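Local coordinates for protein dipeptide Epimerase (PDB 3JVA) that belongs to the mandelate racemase/muconate lactonizing enzyme family of the enolase superfamily and binds a magnesium ion at the mouth of a TIM-barrel domain, at residues B[213-218]-B[238-243]; B[158-163]-B[186-191]; B[261-266]-B[288-293]. All coordinates share one frame; numbering follows the deposited sequence.

How the interactions relate
Three neighbouring-strand contacts of one TIM barrel show how a parallel sheet gathers distant residues at a metal site. Interactions 1 and 2 share the magnesium ion and its three waters: Asp189 comes from interaction 2, Glu215 and Asp240 from interaction 1. Their centres lie about 10 Å apart, and Glu215 N is probably hydrogen-bonded to Leu188 O (2.8 Å) where strands 213-215 and 185-189 adjoin. Interaction 3 is centred about 11 Å from interaction 1 on its other flank, where Ala239 O lies 2.8 Å from Asn262 N, a probable hydrogen bond. Lys264 NZ of interaction 3 salt-bridges Asp240 OD2 (3.2 Å), linking 261-266 to the metal site. Interactions 2 and 3 barely meet.

Interaction 1. Residues B[213-218]-B[238-243]; sequences LVEQPV and MADESC. With MG (magnesium ion), chain O.
The side-chain amide of Gln216 is gripped by the turn at Asp240-Cys243 from two directions. Asp240 N reaches OE1 in the carbonyl plane (2.9 Å), whereas Ser242 N gives its hydrogen to the same OE1 from above that plane (3.1 Å). At the other end NE2 donates to Ser242 OG (2.9 Å), slightly tilted from the amide plane, and in that plane to Val218 O; Ser242 OG is also hydrogen-bonded to Arg220 O. The bend at chi2 (69°) turns the amide that way. Glu241 OE1 lies against Gln216 CG (3.5 Å), its carboxylate nearly perpendicular to the amide. The strands belong to a beta-alpha-beta unit of the barrel, 213-215 and 236-239 joined through helix 223-232, and carry two metal ligands at their C-terminal ends. Glu215 OE2 and Asp240 OD2 bind magnesium at 1.8 and 2.0 Å, their carboxylate planes 42° apart; the cation probably offsets their repulsion. Asp240 OD1 has a salt bridge to Lys267. Glu241 supplies a second shell, each oxygen accepting from a different metal-bound water. Met238 runs alongside Glu215; its CE sits above the carboxylate plane, off the side of OE1 and CG, 3.2 Å from OE1, and meets Leu213 CD1 at 3.5 Å.

Interaction 2. Residues B[158-163]-B[186-191]; sequences LKIKVG and LRLDAN. With MG (magnesium ion), chain O.
One side of the magnesium site is built by a beta-alpha-beta unit of the barrel, in which strands 157-161 and 185-189 run parallel and helix 166-180 connects them. Its metal ligand is Asp189, whose OD2 binds the ion at 2.1 Å. The second oxygen is fixed as well: Asn191 N donates to Asp189 OD1 (2.9 Å) from the anti side, closing an Asx turn, and a metal-bound water donates to the same atom. With both oxygens engaged, rotation of the carboxylate should be restricted. Another metal-bound water donates to Asn191 OD1, while ND2 of that amide lies across the aliphatic part of Lys161, the two side chains meeting at about a right angle. Lys159 lies beside Asp189 and points the same way, CE 4.0 Å from OD2; its ammonium group stays near the carboxylate but short of contact, NZ to OD2 4.2 Å, and hydrogen-bonds a glycerol probably from the crystallisation liquor. Backbone bonds zip the pair together, from Arg187 N to Leu158 O (2.8 Å) through to Val162 N and Asp189 O (2.9 Å). On the face of Leu158, Ile160, Leu186 and Leu188 the side-chain contacts are apolar. In Ile160, CG1 is placed between the backbone N and the carbonyl carbon (chi1 72°), and there it presses closely on Leu188 CD2, at 3.4 Å. Val162 crosses Leu188 nearly at a right angle, and its CG2 packs on the CA of Ala190. Beyond this layer Ile160 meets Val173 and Ile176 of helix 166-180 and Met143 of helix 140-152. Arg187, on the metal-site face, forms salt bridges with Glu212 and Asp132, and the two strands are flanked in the sheet by strand 128-134 and strand 213-215.

Interaction 3. Residues B[261-266]-B[288-293]; sequences INIKLM and CMIGCM
Near the centre of the folded chain, strands 260-263 and 287-290 run side by side in the parallel barrel sheet and then diverge at their C-terminal ends, the first into helix 265-268 and the second into a loop. Ile263 N donates to Met289 O (2.7 Å), and Gly291 N to Ile263 O (2.8 Å). Where the backbones part, a water bridges the gap, accepting from Leu265 N and donating to Gly291 O. Toward the metal-site face, Met289 crosses Asn262, its bent chain (chi3 94°) bringing the methyl CE to 3.4 Å from the amide OD1. The Asn262 amide has a weak hydrogen bond from ND2 to Glu215. Lys264 stretches along the loop: CG lies 3.8 Å from Gly291 C, and CD touches Met293 SD at 4.0 Å. Further on, Met266 CB and Met293 CG meet tightly at 3.4 Å. On the other face, Ile263 CD1 rests against Cys288 SG at 3.9 Å. The side-chain contacts are thus mostly apolar, made by methionine, lysine and isoleucine carbons and the Cys288 sulfur, with the Asn262 amide set against the Met289 methyl, while the extended Lys264 carries its ammonium group past this packing toward Asp240, one of the magnesium ligands.

Interaction 1. Residues B[213-218]-B[238-243]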
ATOM      1  N   LEU B 213     -29.517   1.952  13.186  1.00 23.23           N
ATOM      2  CA  LEU B 213     -28.390   2.553  12.487  1.00 21.36           C
ATOM      3  C   LEU B 213     -28.173   4.003  12.881  1.00 21.22           C
ATOM      4  O   LEU B 213     -29.066   4.662  13.421  1.00 21.78           O
ATOM      5  CB  LEU B 213     -28.605   2.466  10.970  1.00 22.55           C
ATOM      6  CG  LEU B 213     -29.802   3.240  10.403  1.00 22.37           C
ATOM      7  CD1 LEU B 213     -29.454   4.729  10.260  1.00 23.00           C
ATOM      8  CD2 LEU B 213     -30.178   2.662   9.044  1.00 23.03           C
ATOM      9  N   VAL B 214     -26.969   4.494  12.608  1.00 21.30           N
ATOM     10  CA  VAL B 214     -26.624   5.877  12.884  1.00 21.32           C
ATOM     11  C   VAL B 214     -26.131   6.494  11.586  1.00 21.39           C
ATOM     12  O   VAL B 214     -25.191   6.003  10.959  1.00 20.31           O
ATOM     13  CB  VAL B 214     -25.528   6.004  13.947  1.00 22.91           C
ATOM     14  CG1 VAL B 214     -25.127   7.465  14.098  1.00 21.15           C
ATOM     15  CG2 VAL B 214     -26.038   5.456  15.273  1.00 21.06           C
ATOM     16  N   GLU B 215     -26.789   7.579  11.210  1.00 21.68           N
ATOM     17  CA  GLU B 215     -26.505   8.308   9.989  1.00 21.12           C
ATOM     18  C   GLU B 215     -25.454   9.396  10.188  1.00 21.25           C
ATOM     19  O   GLU B 215     -25.493  10.134  11.171  1.00 22.52           O
ATOM     20  CB  GLU B 215     -27.808   8.943   9.512  1.00 24.29           C
ATOM     21  CG  GLU B 215     -27.888   9.275   8.060  1.00 26.48           C
ATOM     22  CD  GLU B 215     -29.266   9.788   7.689  1.00 25.06           C
ATOM     23  OE1 GLU B 215     -30.275   9.234   8.192  1.00 24.66           O
ATOM     24  OE2 GLU B 215     -29.341  10.736   6.895  1.00 25.20           O
ATOM     25  N   GLN B 216     -24.519   9.477   9.242  1.00 21.03           N
ATOM     26  CA  GLN B 216     -23.463  10.489   9.214  1.00 20.47           C
ATOM     27  C   GLN B 216     -22.986  11.016  10.571  1.00 20.93           C
ATOM     28  O   GLN B 216     -23.253  12.160  10.929  1.00 22.39           O
ATOM     29  CB  GLN B 216     -23.948  11.665   8.359  1.00 20.48           C
ATOM     30  CG  GLN B 216     -22.864  12.613   7.883  1.00 20.97           C
ATOM     31  CD  GLN B 216     -21.960  11.978   6.851  1.00 22.46           C
ATOM     32  OE1 GLN B 216     -22.430  11.329   5.910  1.00 22.79           O
ATOM     33  NE2 GLN B 216     -20.655  12.162   7.015  1.00 23.42           N
ATOM     34  N   PRO B 217     -22.238  10.200  11.327  1.00 21.28           N
ATOM     35  CA  PRO B 217     -21.762  10.655  12.633  1.00 21.71           C
ATOM     36  C   PRO B 217     -20.663  11.725  12.618  1.00 22.45           C
ATOM     37  O   PRO B 217     -20.473  12.426  13.609  1.00 23.36           O
ATOM     38  CB  PRO B 217     -21.315   9.360  13.304  1.00 22.55           C
ATOM     39  CG  PRO B 217     -20.825   8.540  12.153  1.00 22.10           C
ATOM     40  CD  PRO B 217     -21.882   8.790  11.090  1.00 20.84           C
ATOM     41  N   VAL B 218     -19.947  11.848  11.503  1.00 22.52           N
ATOM     42  CA  VAL B 218     -18.880  12.843  11.386  1.00 23.26           C
ATOM     43  C   VAL B 218     -19.069  13.752  10.171  1.00 24.57           C
ATOM     44  O   VAL B 218     -19.926  13.498   9.323  1.00 22.69           O
ATOM     45  CB  VAL B 218     -17.489  12.167  11.286  1.00 22.20           C
ATOM     46  CG1 VAL B 218     -17.256  11.294  12.508  1.00 22.71           C
ATOM     47  CG2 VAL B 218     -17.396  11.325  10.009  1.00 22.40           C
ATOM     48  N   MET B 238     -24.386   4.714   8.405  1.00 18.54           N
ATOM     49  CA  MET B 238     -24.836   5.134   7.083  1.00 20.07           C
ATOM     50  C   MET B 238     -24.313   6.504   6.695  1.00 20.93           C
ATOM     51  O   MET B 238     -24.301   7.437   7.500  1.00 21.10           O
ATOM     52  CB  MET B 238     -26.373   5.142   7.041  1.00 20.44           C
ATOM     53  CG  MET B 238     -26.984   5.753   5.786  1.00 21.89           C
ATOM     54  SD  MET B 238     -28.797   5.574   5.782  1.00 25.01           S
ATOM     55  CE  MET B 238     -29.225   6.410   7.247  1.00 31.02           C
ATOM     56  N   ALA B 239     -23.864   6.624   5.452  1.00 21.33           N
ATOM     57  CA  ALA B 239     -23.377   7.902   4.962  1.00 20.88           C
ATOM     58  C   ALA B 239     -24.553   8.659   4.350  1.00 20.52           C
ATOM     59  O   ALA B 239     -25.378   8.074   3.656  1.00 21.42           O
ATOM     60  CB  ALA B 239     -22.292   7.689   3.900  1.00 20.07           C
ATOM     61  N   ASP B 240     -24.645   9.950   4.637  1.00 20.59           N
ATOM     62  CA  ASP B 240     -25.690  10.787   4.059  1.00 21.65           C
ATOM     63  C   ASP B 240     -24.969  11.921   3.332  1.00 21.75           C
ATOM     64  O   ASP B 240     -24.703  11.819   2.136  1.00 22.53           O
ATOM     65  CB  ASP B 240     -26.623  11.359   5.132  1.00 22.27           C
ATOM     66  CG  ASP B 240     -27.766  12.192   4.537  1.00 21.86           C
ATOM     67  OD1 ASP B 240     -27.714  12.524   3.336  1.00 22.04           O
ATOM     68  OD2 ASP B 240     -28.719  12.526   5.270  1.00 21.54           O
ATOM     69  N   GLU B 241     -24.631  12.983   4.060  1.00 21.96           N
ATOM     70  CA  GLU B 241     -23.951  14.129   3.470  1.00 22.23           C
ATOM     71  C   GLU B 241     -22.634  13.773   2.767  1.00 22.90           C
ATOM     72  O   GLU B 241     -22.206  14.495   1.865  1.00 23.38           O
ATOM     73  CB  GLU B 241     -23.701  15.215   4.533  1.00 22.21           C
ATOM     74  CG  GLU B 241     -24.941  16.024   4.966  1.00 23.32           C
ATOM     75  CD  GLU B 241     -25.942  15.237   5.811  1.00 24.16           C
ATOM     76  OE1 GLU B 241     -25.571  14.187   6.382  1.00 24.71           O
ATOM     77  OE2 GLU B 241     -27.106  15.686   5.923  1.00 25.11           O
ATOM     78  N   SER B 242     -21.995  12.670   3.164  1.00 22.94           N
ATOM     79  CA  SER B 242     -20.742  12.258   2.525  1.00 23.89           C
ATOM     80  C   SER B 242     -21.002  11.732   1.116  1.00 23.25           C
ATOM     81  O   SER B 242     -20.066  11.541   0.339  1.00 23.97           O
ATOM     82  CB  SER B 242     -20.023  11.171   3.341  1.00 23.72           C
ATOM     83  OG  SER B 242     -19.389  11.719   4.487  1.00 23.39           O
ATOM     84  N   CYS B 243     -22.269  11.488   0.790  1.00 22.75           N
ATOM     85  CA  CYS B 243     -22.614  11.003  -0.545  1.00 22.02           C
ATOM     86  C   CYS B 243     -23.660  11.863  -1.236  1.00 22.59           C
ATOM     87  O   CYS B 243     -24.840  11.826  -0.878  1.00 22.04           O
ATOM     88  CB  CYS B 243     -23.120   9.559  -0.501  1.00 24.12           C
ATOM     89  SG  CYS B 243     -23.590   8.932  -2.155  1.00 28.07           S
TER
HETATM   90 MG    MG O 358     -29.283  12.488   7.229  1.00 20.74          MG
HETATM   91  O   HOH W   1     -29.386  14.538   7.203  1.00 24.42           O
HETATM   92  O   HOH W   2     -27.341  12.692   7.923  1.00 23.68           O
HETATM   93  O   HOH W   3     -31.330  12.678   6.604  1.00 23.66           O

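Interaction 2. Residues B[158-163]-B[186-191]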
ATOM      1  N   LEU B 158     -38.964   4.550  13.560  1.00 22.97           N
ATOM      2  CA  LEU B 158     -38.949   5.958  13.922  1.00 23.18           C
ATOM      3  C   LEU B 158     -37.538   6.500  13.749  1.00 24.36           C
ATOM      4  O   LEU B 158     -36.558   5.805  14.013  1.00 25.28           O
ATOM      5  CB  LEU B 158     -39.386   6.138  15.376  1.00 23.91           C
ATOM      6  CG  LEU B 158     -40.726   5.502  15.745  1.00 24.18           C
ATOM      7  CD1 LEU B 158     -40.937   5.607  17.255  1.00 24.94           C
ATOM      8  CD2 LEU B 158     -41.853   6.187  14.985  1.00 24.42           C
ATOM      9  N   LYS B 159     -37.448   7.745  13.306  1.00 24.09           N
ATOM     10  CA  LYS B 159     -36.164   8.392  13.089  1.00 24.46           C
ATOM     11  C   LYS B 159     -36.068   9.652  13.928  1.00 24.69           C
ATOM     12  O   LYS B 159     -37.018  10.434  13.988  1.00 24.55           O
ATOM     13  CB  LYS B 159     -36.008   8.748  11.609  1.00 26.08           C
ATOM     14  CG  LYS B 159     -34.801   9.618  11.295  1.00 28.44           C
ATOM     15  CD  LYS B 159     -34.601   9.732   9.790  1.00 32.41           C
ATOM     16  CE  LYS B 159     -33.580  10.802   9.440  1.00 33.78           C
ATOM     17  NZ  LYS B 159     -34.115  12.151   9.765  1.00 35.40           N
ATOM     18  N   ILE B 160     -34.928   9.840  14.587  1.00 24.20           N
ATOM     19  CA  ILE B 160     -34.722  11.029  15.405  1.00 25.30           C
ATOM     20  C   ILE B 160     -33.303  11.556  15.263  1.00 25.32           C
ATOM     21  O   ILE B 160     -32.353  10.795  15.066  1.00 24.48           O
ATOM     22  CB  ILE B 160     -34.987  10.781  16.916  1.00 30.29           C
ATOM     23  CG1 ILE B 160     -33.875   9.928  17.516  1.00 31.32           C
ATOM     24  CG2 ILE B 160     -36.339  10.112  17.107  1.00 32.43           C
ATOM     25  CD1 ILE B 160     -33.887   9.895  19.035  1.00 34.59           C
ATOM     26  N   LYS B 161     -33.171  12.871  15.364  1.00 23.16           N
ATOM     27  CA  LYS B 161     -31.875  13.520  15.261  1.00 24.93           C
ATOM     28  C   LYS B 161     -31.154  13.469  16.605  1.00 25.11           C
ATOM     29  O   LYS B 161     -31.778  13.620  17.657  1.00 24.84           O
ATOM     30  CB  LYS B 161     -32.063  14.977  14.831  1.00 27.75           C
ATOM     31  CG  LYS B 161     -30.767  15.759  14.688  1.00 33.51           C
ATOM     32  CD  LYS B 161     -31.010  17.156  14.110  1.00 37.33           C
ATOM     33  CE  LYS B 161     -31.888  17.998  15.024  1.00 41.11           C
ATOM     34  NZ  LYS B 161     -32.110  19.372  14.484  1.00 44.24           N
ATOM     35  N   VAL B 162     -29.848  13.222  16.566  1.00 23.41           N
ATOM     36  CA  VAL B 162     -29.031  13.193  17.779  1.00 24.82           C
ATOM     37  C   VAL B 162     -27.813  14.074  17.527  1.00 26.06           C
ATOM     38  O   VAL B 162     -27.727  14.724  16.489  1.00 26.85           O
ATOM     39  CB  VAL B 162     -28.573  11.761  18.147  1.00 22.83           C
ATOM     40  CG1 VAL B 162     -29.776  10.928  18.575  1.00 22.65           C
ATOM     41  CG2 VAL B 162     -27.863  11.113  16.966  1.00 22.64           C
ATOM     42  N   GLY B 163     -26.874  14.090  18.465  1.00 27.18           N
ATOM     43  CA  GLY B 163     -25.698  14.927  18.313  1.00 28.66           C
ATOM     44  C   GLY B 163     -25.952  16.295  18.921  1.00 31.67           C
ATOM     45  O   GLY B 163     -25.209  17.243  18.675  1.00 30.46           O
ATOM     46  N   LEU B 186     -35.367   2.036  15.576  1.00 23.27           N
ATOM     47  CA  LEU B 186     -35.001   3.421  15.831  1.00 23.28           C
ATOM     48  C   LEU B 186     -33.778   3.797  15.015  1.00 23.21           C
ATOM     49  O   LEU B 186     -32.710   3.210  15.183  1.00 24.68           O
ATOM     50  CB  LEU B 186     -34.706   3.634  17.320  1.00 25.75           C
ATOM     51  CG  LEU B 186     -35.881   3.505  18.291  1.00 28.17           C
ATOM     52  CD1 LEU B 186     -35.379   3.665  19.721  1.00 30.33           C
ATOM     53  CD2 LEU B 186     -36.924   4.572  17.977  1.00 29.79           C
ATOM     54  N   ARG B 187     -33.951   4.762  14.115  1.00 23.47           N
ATOM     55  CA  ARG B 187     -32.863   5.254  13.269  1.00 24.48           C
ATOM     56  C   ARG B 187     -32.439   6.614  13.779  1.00 25.08           C
ATOM     57  O   ARG B 187     -33.275   7.502  13.951  1.00 25.23           O
ATOM     58  CB  ARG B 187     -33.329   5.420  11.822  1.00 25.63           C
ATOM     59  CG  ARG B 187     -33.651   4.138  11.141  1.00 28.26           C
ATOM     60  CD  ARG B 187     -34.183   4.353   9.737  1.00 24.32           C
ATOM     61  NE  ARG B 187     -34.486   3.060   9.140  1.00 25.38           N
ATOM     62  CZ  ARG B 187     -35.343   2.869   8.150  1.00 24.19           C
ATOM     63  NH1 ARG B 187     -36.000   3.895   7.624  1.00 23.99           N
ATOM     64  NH2 ARG B 187     -35.553   1.642   7.698  1.00 28.32           N
ATOM     65  N   LEU B 188     -31.141   6.794  13.994  1.00 23.40           N
ATOM     66  CA  LEU B 188     -30.649   8.070  14.478  1.00 21.96           C
ATOM     67  C   LEU B 188     -29.865   8.779  13.386  1.00 23.20           C
ATOM     68  O   LEU B 188     -29.207   8.137  12.572  1.00 22.80           O
ATOM     69  CB  LEU B 188     -29.735   7.862  15.688  1.00 22.35           C
ATOM     70  CG  LEU B 188     -30.275   6.946  16.787  1.00 22.22           C
ATOM     71  CD1 LEU B 188     -29.323   6.983  17.969  1.00 23.29           C
ATOM     72  CD2 LEU B 188     -31.679   7.387  17.199  1.00 22.94           C
ATOM     73  N   ASP B 189     -29.964  10.102  13.355  1.00 22.19           N
ATOM     74  CA  ASP B 189     -29.200  10.879  12.390  1.00 23.41           C
ATOM     75  C   ASP B 189     -28.354  11.817  13.228  1.00 22.45           C
ATOM     76  O   ASP B 189     -28.883  12.737  13.850  1.00 22.66           O
ATOM     77  CB  ASP B 189     -30.110  11.693  11.469  1.00 23.26           C
ATOM     78  CG  ASP B 189     -29.356  12.273  10.293  1.00 26.25           C
ATOM     79  OD1 ASP B 189     -28.166  12.613  10.475  1.00 23.30           O
ATOM     80  OD2 ASP B 189     -29.945  12.386   9.196  1.00 23.06           O
ATOM     81  N   ALA B 190     -27.042  11.583  13.251  1.00 23.01           N
ATOM     82  CA  ALA B 190     -26.133  12.405  14.047  1.00 24.03           C
ATOM     83  C   ALA B 190     -25.743  13.722  13.384  1.00 25.90           C
ATOM     84  O   ALA B 190     -25.021  14.526  13.968  1.00 26.47           O
ATOM     85  CB  ALA B 190     -24.877  11.599  14.399  1.00 25.40           C
ATOM     86  N   ASN B 191     -26.220  13.934  12.162  1.00 26.02           N
ATOM     87  CA  ASN B 191     -25.952  15.160  11.417  1.00 28.22           C
ATOM     88  C   ASN B 191     -24.557  15.766  11.569  1.00 25.97           C
ATOM     89  O   ASN B 191     -24.418  16.930  11.962  1.00 25.59           O
ATOM     90  CB  ASN B 191     -27.017  16.208  11.759  1.00 32.78           C
ATOM     91  CG  ASN B 191     -28.382  15.855  11.185  1.00 37.56           C
ATOM     92  OD1 ASN B 191     -28.563  15.798   9.966  1.00 41.49           O
ATOM     93  ND2 ASN B 191     -29.345  15.611  12.061  1.00 39.41           N
TER
HETATM   94 MG    MG O 358     -29.283  12.488   7.229  1.00 20.74          MG
HETATM   95  O   HOH W   2     -27.341  12.692   7.923  1.00 23.68           O
HETATM   96  O   HOH W   1     -29.386  14.538   7.203  1.00 24.42           O
HETATM   97  O   HOH W   3     -31.330  12.678   6.604  1.00 23.66           O

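Interaction 3. Residues B[261-266]-B[288-293]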
ATOM      1  N   ILE B 261     -25.590   3.516   2.396  1.00 20.57           N
ATOM      2  CA  ILE B 261     -25.529   4.852   1.814  1.00 21.30           C
ATOM      3  C   ILE B 261     -26.929   5.404   1.586  1.00 20.63           C
ATOM      4  O   ILE B 261     -27.787   4.730   1.020  1.00 20.17           O
ATOM      5  CB  ILE B 261     -24.727   4.840   0.489  1.00 22.80           C
ATOM      6  CG1 ILE B 261     -23.243   4.620   0.807  1.00 22.72           C
ATOM      7  CG2 ILE B 261     -24.939   6.145  -0.279  1.00 23.47           C
ATOM      8  CD1 ILE B 261     -22.349   4.464  -0.420  1.00 24.35           C
ATOM      9  N   ASN B 262     -27.146   6.636   2.040  1.00 19.86           N
ATOM     10  CA  ASN B 262     -28.443   7.290   1.911  1.00 20.74           C
ATOM     11  C   ASN B 262     -28.482   8.197   0.692  1.00 21.31           C
ATOM     12  O   ASN B 262     -27.712   9.152   0.578  1.00 21.67           O
ATOM     13  CB  ASN B 262     -28.742   8.095   3.183  1.00 22.69           C
ATOM     14  CG  ASN B 262     -30.196   8.538   3.282  1.00 21.97           C
ATOM     15  OD1 ASN B 262     -31.091   7.937   2.682  1.00 23.07           O
ATOM     16  ND2 ASN B 262     -30.440   9.583   4.067  1.00 22.11           N
ATOM     17  N   ILE B 263     -29.384   7.872  -0.224  1.00 20.41           N
ATOM     18  CA  ILE B 263     -29.575   8.642  -1.446  1.00 18.96           C
ATOM     19  C   ILE B 263     -30.674   9.677  -1.244  1.00 19.67           C
ATOM     20  O   ILE B 263     -31.656   9.409  -0.555  1.00 19.17           O
ATOM     21  CB  ILE B 263     -30.066   7.735  -2.607  1.00 19.61           C
ATOM     22  CG1 ILE B 263     -29.039   6.649  -2.916  1.00 17.84           C
ATOM     23  CG2 ILE B 263     -30.379   8.583  -3.841  1.00 20.43           C
ATOM     24  CD1 ILE B 263     -29.570   5.580  -3.875  1.00 20.34           C
ATOM     25  N   LYS B 264     -30.499  10.861  -1.826  1.00 18.67           N
ATOM     26  CA  LYS B 264     -31.545  11.885  -1.809  1.00 18.35           C
ATOM     27  C   LYS B 264     -31.534  12.469  -3.217  1.00 17.97           C
ATOM     28  O   LYS B 264     -30.492  12.900  -3.704  1.00 18.03           O
ATOM     29  CB  LYS B 264     -31.282  12.980  -0.780  1.00 18.16           C
ATOM     30  CG  LYS B 264     -31.499  12.515   0.650  1.00 17.65           C
ATOM     31  CD  LYS B 264     -31.321  13.652   1.646  1.00 18.43           C
ATOM     32  CE  LYS B 264     -31.412  13.123   3.078  1.00 19.99           C
ATOM     33  NZ  LYS B 264     -31.207  14.208   4.082  1.00 21.61           N
ATOM     34  N   LEU B 265     -32.685  12.469  -3.878  1.00 17.69           N
ATOM     35  CA  LEU B 265     -32.744  12.998  -5.239  1.00 18.11           C
ATOM     36  C   LEU B 265     -32.259  14.443  -5.329  1.00 19.65           C
ATOM     37  O   LEU B 265     -31.661  14.839  -6.334  1.00 18.61           O
ATOM     38  CB  LEU B 265     -34.170  12.891  -5.800  1.00 18.10           C
ATOM     39  CG  LEU B 265     -34.752  11.478  -5.918  1.00 19.64           C
ATOM     40  CD1 LEU B 265     -36.099  11.545  -6.614  1.00 19.90           C
ATOM     41  CD2 LEU B 265     -33.794  10.570  -6.695  1.00 19.26           C
ATOM     42  N   MET B 266     -32.497  15.226  -4.275  1.00 19.18           N
ATOM     43  CA  MET B 266     -32.088  16.628  -4.266  1.00 18.95           C
ATOM     44  C   MET B 266     -30.598  16.831  -3.968  1.00 20.14           C
ATOM     45  O   MET B 266     -30.119  17.963  -3.949  1.00 20.44           O
ATOM     46  CB  MET B 266     -32.936  17.424  -3.274  1.00 19.57           C
ATOM     47  CG  MET B 266     -34.444  17.342  -3.535  1.00 17.52           C
ATOM     48  SD  MET B 266     -34.947  17.648  -5.272  1.00 20.41           S
ATOM     49  CE  MET B 266     -36.537  16.758  -5.299  1.00 19.93           C
ATOM     50  N   CYS B 288     -28.783   0.563   0.130  1.00 17.96           N
ATOM     51  CA  CYS B 288     -29.092   1.985   0.064  1.00 18.68           C
ATOM     52  C   CYS B 288     -30.415   2.331   0.728  1.00 18.41           C
ATOM     53  O   CYS B 288     -31.329   1.515   0.788  1.00 19.83           O
ATOM     54  CB  CYS B 288     -29.172   2.452  -1.399  1.00 19.25           C
ATOM     55  SG  CYS B 288     -27.575   2.614  -2.226  1.00 20.89           S
ATOM     56  N   MET B 289     -30.494   3.546   1.250  1.00 19.95           N
ATOM     57  CA  MET B 289     -31.733   4.044   1.817  1.00 18.39           C
ATOM     58  C   MET B 289     -31.978   5.279   0.977  1.00 19.45           C
ATOM     59  O   MET B 289     -31.059   5.776   0.329  1.00 20.30           O
ATOM     60  CB  MET B 289     -31.582   4.464   3.281  1.00 19.16           C
ATOM     61  CG  MET B 289     -32.852   5.108   3.844  1.00 20.62           C
ATOM     62  SD  MET B 289     -32.825   5.343   5.653  1.00 25.04           S
ATOM     63  CE  MET B 289     -32.223   6.998   5.778  1.00 26.49           C
ATOM     64  N   ILE B 290     -33.210   5.764   0.946  1.00 19.42           N
ATOM     65  CA  ILE B 290     -33.479   6.980   0.202  1.00 18.56           C
ATOM     66  C   ILE B 290     -34.235   7.897   1.149  1.00 21.26           C
ATOM     67  O   ILE B 290     -35.174   7.467   1.828  1.00 22.26           O
ATOM     68  CB  ILE B 290     -34.288   6.719  -1.103  1.00 20.08           C
ATOM     69  CG1 ILE B 290     -34.418   8.030  -1.889  1.00 20.15           C
ATOM     70  CG2 ILE B 290     -35.653   6.132  -0.779  1.00 20.97           C
ATOM     71  CD1 ILE B 290     -34.721   7.842  -3.381  1.00 18.76           C
ATOM     72  N   GLY B 291     -33.785   9.145   1.230  1.00 19.03           N
ATOM     73  CA  GLY B 291     -34.409  10.109   2.116  1.00 19.86           C
ATOM     74  C   GLY B 291     -35.012  11.293   1.389  1.00 19.65           C
ATOM     75  O   GLY B 291     -35.278  11.224   0.185  1.00 20.52           O
ATOM     76  N   CYS B 292     -35.221  12.388   2.116  1.00 19.39           N
ATOM     77  CA  CYS B 292     -35.806  13.587   1.533  1.00 20.63           C
ATOM     78  C   CYS B 292     -35.307  14.844   2.221  1.00 22.03           C
ATOM     79  O   CYS B 292     -34.700  14.781   3.298  1.00 21.69           O
ATOM     80  CB  CYS B 292     -37.338  13.530   1.625  1.00 18.65           C
ATOM     81  SG  CYS B 292     -37.984  13.415   3.316  1.00 23.12           S
ATOM     82  N   MET B 293     -35.564  15.987   1.589  1.00 22.44           N
ATOM     83  CA  MET B 293     -35.156  17.284   2.123  1.00 22.36           C
ATOM     84  C   MET B 293     -36.288  17.844   2.976  1.00 22.09           C
ATOM     85  O   MET B 293     -37.443  17.444   2.831  1.00 21.38           O
ATOM     86  CB  MET B 293     -34.881  18.274   0.985  1.00 22.55           C
ATOM     87  CG  MET B 293     -33.944  17.771  -0.090  1.00 25.95           C
ATOM     88  SD  MET B 293     -32.320  17.361   0.547  1.00 28.74           S
ATOM     89  CE  MET B 293     -31.685  18.990   0.881  1.00 27.79           C
TER
HETATM   90  O   HOH W   4     -35.025  11.734  -2.466  1.00 18.88           O